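PDB 5FRD: carboxylesterase (Est-2) from Archaeoglobus fulgidus, which probably hydrolyses carboxylic esters as an alpha/beta-hydrolase and binds a coenzyme A molecule near its active site. Local coordinates for residues G115-K129 with L165-L178. Sequence-based numbering, arbitrary orientation.
Sequences GARLRVLPEILEGLK and LHLDLSLCDRFDLL. With COA (coenzyme A), chain C.
R117 and R119 each pair with an aspartate of 165-178 while lying against the same bound coenzyme A. R117 NE meets D176 OD1 at 2.8 Å, 72° above the carboxylate plane, and L178 N, two residues on, closes an Asx turn on the same oxygen from the opposite face. With CG anti to the backbone N (chi1 -175°) and a bend at chi3, the guanidinium turns NE to D176 and NH1 to COA O1A, 2.8 Å away, both in its plane; L178 CD2 sits over its centre, 3.5 Å above one face. Shortening R117 to alanine is likely to leave D176 without its salt-bridge mate and COA O1A without this hydrogen bond. D173 OD1 is likewise gripped from opposite faces, by R119 NE and by V120 N, the latter nearly straight (2.9 Å, 173°); water 1 ties that oxygen to V120 O and R119 NH2. The backbones also hold the two chain segments side by side: L177 N donates to A116 O at 2.7 Å, and R117 and D176 form a single beta bridge. The pantetheine end lies close by, where L121 N binds COA O5P and C172 SG stands 4.0 Å from COA S1P. Beyond it L125 sits as a knob in a mixed hole of H166, L169, S170 and D173; apolar contacts put its CD1 3.8 Å from L169 CB and L128 on L165 and L169. The contact thus joins the loop after strand 106-112 and the short helices 122-125 and 127-130 to helix 162-173 and the loop that follows it, with helix 132-141 against I124 and L128, and helix 90-101 against C172 and F175.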
# COMPACT_ATOMS: atom_id res chain seq x y z
N GLY A 115 -9.27 0.05 -0.77
CA GLY A 115 -10.67 -0.28 -0.92
C GLY A 115 -10.85 -1.74 -1.27
O GLY A 115 -9.91 -2.43 -1.70
N ALA A 116 -12.07 -2.20 -1.10
CA ALA A 116 -12.47 -3.55 -1.52
C ALA A 116 -12.71 -3.67 -3.02
O ALA A 116 -12.77 -4.76 -3.56
CB ALA A 116 -13.72 -3.97 -0.77
N ARG A 117 -12.79 -2.54 -3.70
CA ARG A 117 -12.94 -2.42 -5.13
C ARG A 117 -12.27 -1.11 -5.52
O ARG A 117 -12.46 -0.09 -4.82
CB ARG A 117 -14.42 -2.38 -5.52
CG ARG A 117 -14.66 -2.38 -7.02
CD ARG A 117 -16.13 -2.13 -7.35
NE ARG A 117 -16.93 -3.32 -7.08
CZ ARG A 117 -18.25 -3.39 -7.26
NH1 ARG A 117 -18.94 -2.33 -7.66
NH2 ARG A 117 -18.87 -4.54 -6.99
N LEU A 118 -11.47 -1.14 -6.59
CA LEU A 118 -10.63 0.01 -6.94
C LEU A 118 -10.77 0.43 -8.39
O LEU A 118 -9.79 0.66 -9.11
CB LEU A 118 -9.17 -0.30 -6.57
CG LEU A 118 -8.87 -0.43 -5.07
CD1 LEU A 118 -7.43 -0.89 -4.88
CD2 LEU A 118 -9.09 0.89 -4.33
N ARG A 119 -12.02 0.61 -8.81
CA ARG A 119 -12.26 1.19 -10.11
C ARG A 119 -11.52 2.53 -10.26
O ARG A 119 -11.46 3.33 -9.33
CB ARG A 119 -13.76 1.41 -10.33
CG ARG A 119 -14.55 0.12 -10.55
CD ARG A 119 -14.29 -0.56 -11.90
NE ARG A 119 -14.24 0.38 -13.00
CZ ARG A 119 -15.29 1.04 -13.49
NH1 ARG A 119 -16.51 0.83 -13.03
NH2 ARG A 119 -15.09 1.94 -14.47
N VAL A 120 -10.99 2.75 -11.46
CA VAL A 120 -10.25 3.96 -11.77
C VAL A 120 -11.04 4.84 -12.76
O VAL A 120 -11.55 4.36 -13.77
CB VAL A 120 -8.88 3.61 -12.36
CG1 VAL A 120 -8.09 4.87 -12.68
CG2 VAL A 120 -8.11 2.69 -11.41
N LEU A 121 -11.09 6.12 -12.45
CA LEU A 121 -11.75 7.10 -13.34
C LEU A 121 -11.25 6.91 -14.75
O LEU A 121 -10.05 6.97 -14.98
CB LEU A 121 -11.40 8.51 -12.93
CG LEU A 121 -12.12 9.17 -11.77
CD1 LEU A 121 -11.42 10.47 -11.42
CD2 LEU A 121 -13.59 9.38 -12.10
N PRO A 122 -12.17 6.67 -15.73
CA PRO A 122 -11.72 6.55 -17.11
C PRO A 122 -10.90 7.74 -17.64
O PRO A 122 -9.92 7.55 -18.37
CB PRO A 122 -13.03 6.41 -17.87
CG PRO A 122 -13.88 5.64 -16.92
CD PRO A 122 -13.57 6.26 -15.58
N GLU A 123 -11.18 8.93 -17.17
CA GLU A 123 -10.37 10.12 -17.53
C GLU A 123 -8.88 10.00 -17.10
O GLU A 123 -7.99 10.60 -17.70
CB GLU A 123 -11.02 11.35 -16.92
CG GLU A 123 -10.44 12.68 -17.38
CD GLU A 123 -11.29 13.89 -16.97
OE1 GLU A 123 -12.26 13.72 -16.20
OE2 GLU A 123 -10.98 15.02 -17.42
N ILE A 124 -8.62 9.25 -16.03
CA ILE A 124 -7.23 8.95 -15.64
C ILE A 124 -6.76 7.78 -16.49
O ILE A 124 -5.75 7.88 -17.15
CB ILE A 124 -7.10 8.62 -14.12
CG1 ILE A 124 -7.49 9.82 -13.23
CG2 ILE A 124 -5.68 8.15 -13.78
CD1 ILE A 124 -7.62 9.56 -11.74
N LEU A 125 -7.45 6.65 -16.44
CA LEU A 125 -6.93 5.41 -16.97
C LEU A 125 -6.76 5.49 -18.49
O LEU A 125 -5.71 5.11 -18.99
CB LEU A 125 -7.82 4.23 -16.47
CG LEU A 125 -7.38 2.82 -16.79
CD1 LEU A 125 -6.02 2.50 -16.19
CD2 LEU A 125 -8.42 1.83 -16.29
N GLU A 126 -7.76 6.02 -19.20
CA GLU A 126 -7.69 6.19 -20.65
C GLU A 126 -6.87 7.43 -21.02
O GLU A 126 -6.24 7.48 -22.08
CB GLU A 126 -9.08 6.29 -21.29
CG GLU A 126 -10.02 5.08 -21.13
CD GLU A 126 -9.33 3.76 -21.39
OE1 GLU A 126 -9.08 3.42 -22.57
OE2 GLU A 126 -9.04 3.05 -20.41
N GLY A 127 -6.88 8.44 -20.15
CA GLY A 127 -6.11 9.67 -20.36
C GLY A 127 -4.59 9.45 -20.37
O GLY A 127 -3.85 10.20 -21.01
N LEU A 128 -4.11 8.39 -19.70
CA LEU A 128 -2.68 8.13 -19.67
C LEU A 128 -2.05 7.67 -20.99
O LEU A 128 -0.83 7.83 -21.16
CB LEU A 128 -2.32 7.06 -18.66
CG LEU A 128 -2.41 7.46 -17.21
CD1 LEU A 128 -2.39 6.20 -16.37
CD2 LEU A 128 -1.30 8.40 -16.82
N LYS A 129 -2.86 7.13 -21.91
CA LYS A 129 -2.37 6.64 -23.20
C LYS A 129 -2.31 7.80 -24.18
O LYS A 129 -1.45 7.81 -25.05
CB LYS A 129 -3.25 5.51 -23.77
CG LYS A 129 -3.54 4.34 -22.82
CD LYS A 129 -4.52 3.34 -23.44
CE LYS A 129 -5.97 3.81 -23.32
NZ LYS A 129 -6.91 2.92 -24.05
N LEU A 165 2.59 2.75 -14.45
CA LEU A 165 1.45 3.32 -13.75
C LEU A 165 0.17 2.85 -14.39
O LEU A 165 -0.76 2.45 -13.68
CB LEU A 165 1.53 4.84 -13.77
CG LEU A 165 0.37 5.61 -13.20
CD1 LEU A 165 0.16 5.32 -11.72
CD2 LEU A 165 0.52 7.12 -13.42
N HIS A 166 0.10 2.87 -15.72
CA HIS A 166 -1.10 2.42 -16.40
C HIS A 166 -1.33 0.92 -16.18
O HIS A 166 -2.48 0.51 -15.89
CB HIS A 166 -1.03 2.74 -17.90
CG HIS A 166 -2.26 2.34 -18.64
ND1 HIS A 166 -2.35 1.16 -19.34
CD2 HIS A 166 -3.45 2.96 -18.77
CE1 HIS A 166 -3.55 1.06 -19.88
NE2 HIS A 166 -4.24 2.14 -19.56
N LEU A 167 -0.29 0.10 -16.21
CA LEU A 167 -0.45 -1.33 -15.92
C LEU A 167 -0.98 -1.56 -14.52
O LEU A 167 -1.92 -2.34 -14.32
CB LEU A 167 0.86 -2.09 -16.09
CG LEU A 167 1.39 -2.21 -17.52
CD1 LEU A 167 2.76 -2.87 -17.49
CD2 LEU A 167 0.45 -3.00 -18.42
N ASP A 168 -0.41 -0.87 -13.55
CA ASP A 168 -0.82 -1.01 -12.15
C ASP A 168 -2.28 -0.58 -11.97
O ASP A 168 -3.04 -1.22 -11.27
CB ASP A 168 0.04 -0.11 -11.23
CG ASP A 168 1.47 -0.60 -11.06
OD1 ASP A 168 1.80 -1.76 -11.38
OD2 ASP A 168 2.32 0.23 -10.55
N LEU A 169 -2.66 0.57 -12.53
CA LEU A 169 -4.02 1.07 -12.41
C LEU A 169 -5.01 0.15 -13.12
O LEU A 169 -6.15 0.04 -12.68
CB LEU A 169 -4.15 2.49 -12.91
CG LEU A 169 -3.46 3.54 -12.03
CD1 LEU A 169 -3.53 4.89 -12.75
CD2 LEU A 169 -4.11 3.66 -10.67
N SER A 170 -4.60 -0.46 -14.21
CA SER A 170 -5.46 -1.46 -14.87
C SER A 170 -5.72 -2.65 -13.96
O SER A 170 -6.82 -3.20 -13.96
CB SER A 170 -4.81 -1.91 -16.17
OG SER A 170 -4.81 -0.87 -17.12
N LEU A 171 -4.73 -3.05 -13.16
CA LEU A 171 -4.94 -4.13 -12.19
C LEU A 171 -5.89 -3.68 -11.10
O LEU A 171 -6.77 -4.44 -10.69
CB LEU A 171 -3.63 -4.60 -11.56
CG LEU A 171 -2.58 -5.22 -12.47
CD1 LEU A 171 -1.39 -5.71 -11.66
CD2 LEU A 171 -3.12 -6.34 -13.34
N CYS A 172 -5.75 -2.46 -10.61
CA CYS A 172 -6.71 -1.89 -9.66
C CYS A 172 -8.13 -1.90 -10.21
O CYS A 172 -9.11 -2.28 -9.51
CB CYS A 172 -6.37 -0.44 -9.30
SG CYS A 172 -4.89 -0.23 -8.31
N ASP A 173 -8.25 -1.51 -11.47
CA ASP A 173 -9.57 -1.37 -12.08
C ASP A 173 -10.31 -2.70 -12.14
O ASP A 173 -11.55 -2.69 -12.17
CB ASP A 173 -9.41 -0.77 -13.47
CG ASP A 173 -10.70 -0.21 -14.00
OD1 ASP A 173 -11.39 0.58 -13.35
OD2 ASP A 173 -10.99 -0.53 -15.15
N ARG A 174 -9.58 -3.80 -12.18
CA ARG A 174 -10.16 -5.15 -12.22
C ARG A 174 -10.29 -5.79 -10.84
O ARG A 174 -10.83 -6.90 -10.72
CB ARG A 174 -9.34 -6.05 -13.16
CG ARG A 174 -9.42 -5.61 -14.62
CD ARG A 174 -8.92 -6.68 -15.58
NE ARG A 174 -7.48 -6.95 -15.49
CZ ARG A 174 -6.52 -6.36 -16.21
NH1 ARG A 174 -6.80 -5.42 -17.12
NH2 ARG A 174 -5.25 -6.71 -16.02
N PHE A 175 -9.82 -5.11 -9.80
CA PHE A 175 -9.85 -5.66 -8.47
C PHE A 175 -11.22 -5.42 -7.82
O PHE A 175 -11.69 -4.29 -7.73
CB PHE A 175 -8.74 -5.00 -7.62
CG PHE A 175 -8.77 -5.40 -6.18
CD1 PHE A 175 -8.28 -6.64 -5.78
CD2 PHE A 175 -9.28 -4.54 -5.22
CE1 PHE A 175 -8.33 -7.00 -4.46
CE2 PHE A 175 -9.31 -4.90 -3.90
CZ PHE A 175 -8.83 -6.13 -3.52
N ASP A 176 -11.84 -6.50 -7.34
CA ASP A 176 -13.19 -6.42 -6.78
C ASP A 176 -13.46 -7.56 -5.81
O ASP A 176 -13.69 -8.71 -6.24
CB ASP A 176 -14.23 -6.43 -7.92
CG ASP A 176 -15.65 -6.30 -7.41
OD1 ASP A 176 -15.87 -5.79 -6.29
OD2 ASP A 176 -16.56 -6.75 -8.13
N LEU A 177 -13.45 -7.23 -4.52
CA LEU A 177 -13.85 -8.13 -3.46
C LEU A 177 -15.13 -7.62 -2.76
O LEU A 177 -15.48 -8.15 -1.71
CB LEU A 177 -12.73 -8.24 -2.44
CG LEU A 177 -11.43 -8.89 -2.88
CD1 LEU A 177 -10.41 -8.87 -1.76
CD2 LEU A 177 -11.64 -10.32 -3.36
N LEU A 178 -15.81 -6.64 -3.32
CA LEU A 178 -16.83 -5.89 -2.56
C LEU A 178 -17.97 -6.82 -2.09
O LEU A 178 -18.32 -6.82 -0.91
CB LEU A 178 -17.35 -4.74 -3.42
CG LEU A 178 -18.24 -3.70 -2.76
CD1 LEU A 178 -17.43 -2.86 -1.79
CD2 LEU A 178 -18.88 -2.80 -3.83
N1A COA C . -15.97 0.53 -0.97
C2A COA C . -17.27 0.75 -0.76
N3A COA C . -18.12 0.97 -1.77
C4A COA C . -17.69 0.96 -3.05
C5A COA C . -16.30 0.73 -3.37
C6A COA C . -15.42 0.49 -2.23
N6A COA C . -14.11 0.28 -2.43
N7A COA C . -16.12 0.80 -4.70
C8A COA C . -17.35 1.03 -5.20
N9A COA C . -18.27 1.13 -4.22
C1B COA C . -19.70 1.41 -4.42
C2B COA C . -19.83 2.84 -4.84
O2B COA C . -19.86 3.69 -3.70
C3B COA C . -21.10 2.80 -5.67
O3B COA C . -22.23 2.88 -4.80
P3B COA C . -23.51 3.81 -5.12
O7A COA C . -24.04 3.17 -6.39
O8A COA C . -22.93 5.20 -5.28
O9A COA C . -24.38 3.65 -3.89
C4B COA C . -21.06 1.43 -6.33
O4B COA C . -20.20 0.63 -5.49
C5B COA C . -20.53 1.43 -7.75
O5B COA C . -19.22 2.01 -7.77
P1A COA C . -18.10 1.50 -8.81
O1A COA C . -18.05 0.03 -8.86
O2A COA C . -16.83 2.24 -8.38
O3A COA C . -18.53 1.97 -10.28
P2A COA C . -19.00 3.41 -10.81
O4A COA C . -19.12 3.16 -12.29
O5A COA C . -20.13 3.93 -9.98
O6A COA C . -17.80 4.45 -10.52
CBP COA C . -15.69 5.50 -10.68
CCP COA C . -16.54 4.34 -11.17
CDP COA C . -14.30 5.36 -11.31
CEP COA C . -16.34 6.82 -11.15
CAP COA C . -15.59 5.44 -9.14
OAP COA C . -15.12 4.14 -8.72
C9P COA C . -14.69 6.52 -8.57
O9P COA C . -15.02 7.68 -8.62
N8P COA C . -13.54 6.11 -8.00
C7P COA C . -12.64 7.00 -7.26
C6P COA C . -11.54 7.62 -8.12
C5P COA C . -10.42 6.72 -8.61
O5P COA C . -10.09 6.73 -9.80
N4P COA C . -9.79 5.98 -7.70
C3P COA C . -8.63 5.17 -8.01
C2P COA C . -8.63 3.93 -7.15
S1P COA C . -7.10 3.02 -7.45
O HOH W 1 -12.19 2.44 -15.63
O HOH W 2 -6.71 1.40 -20.21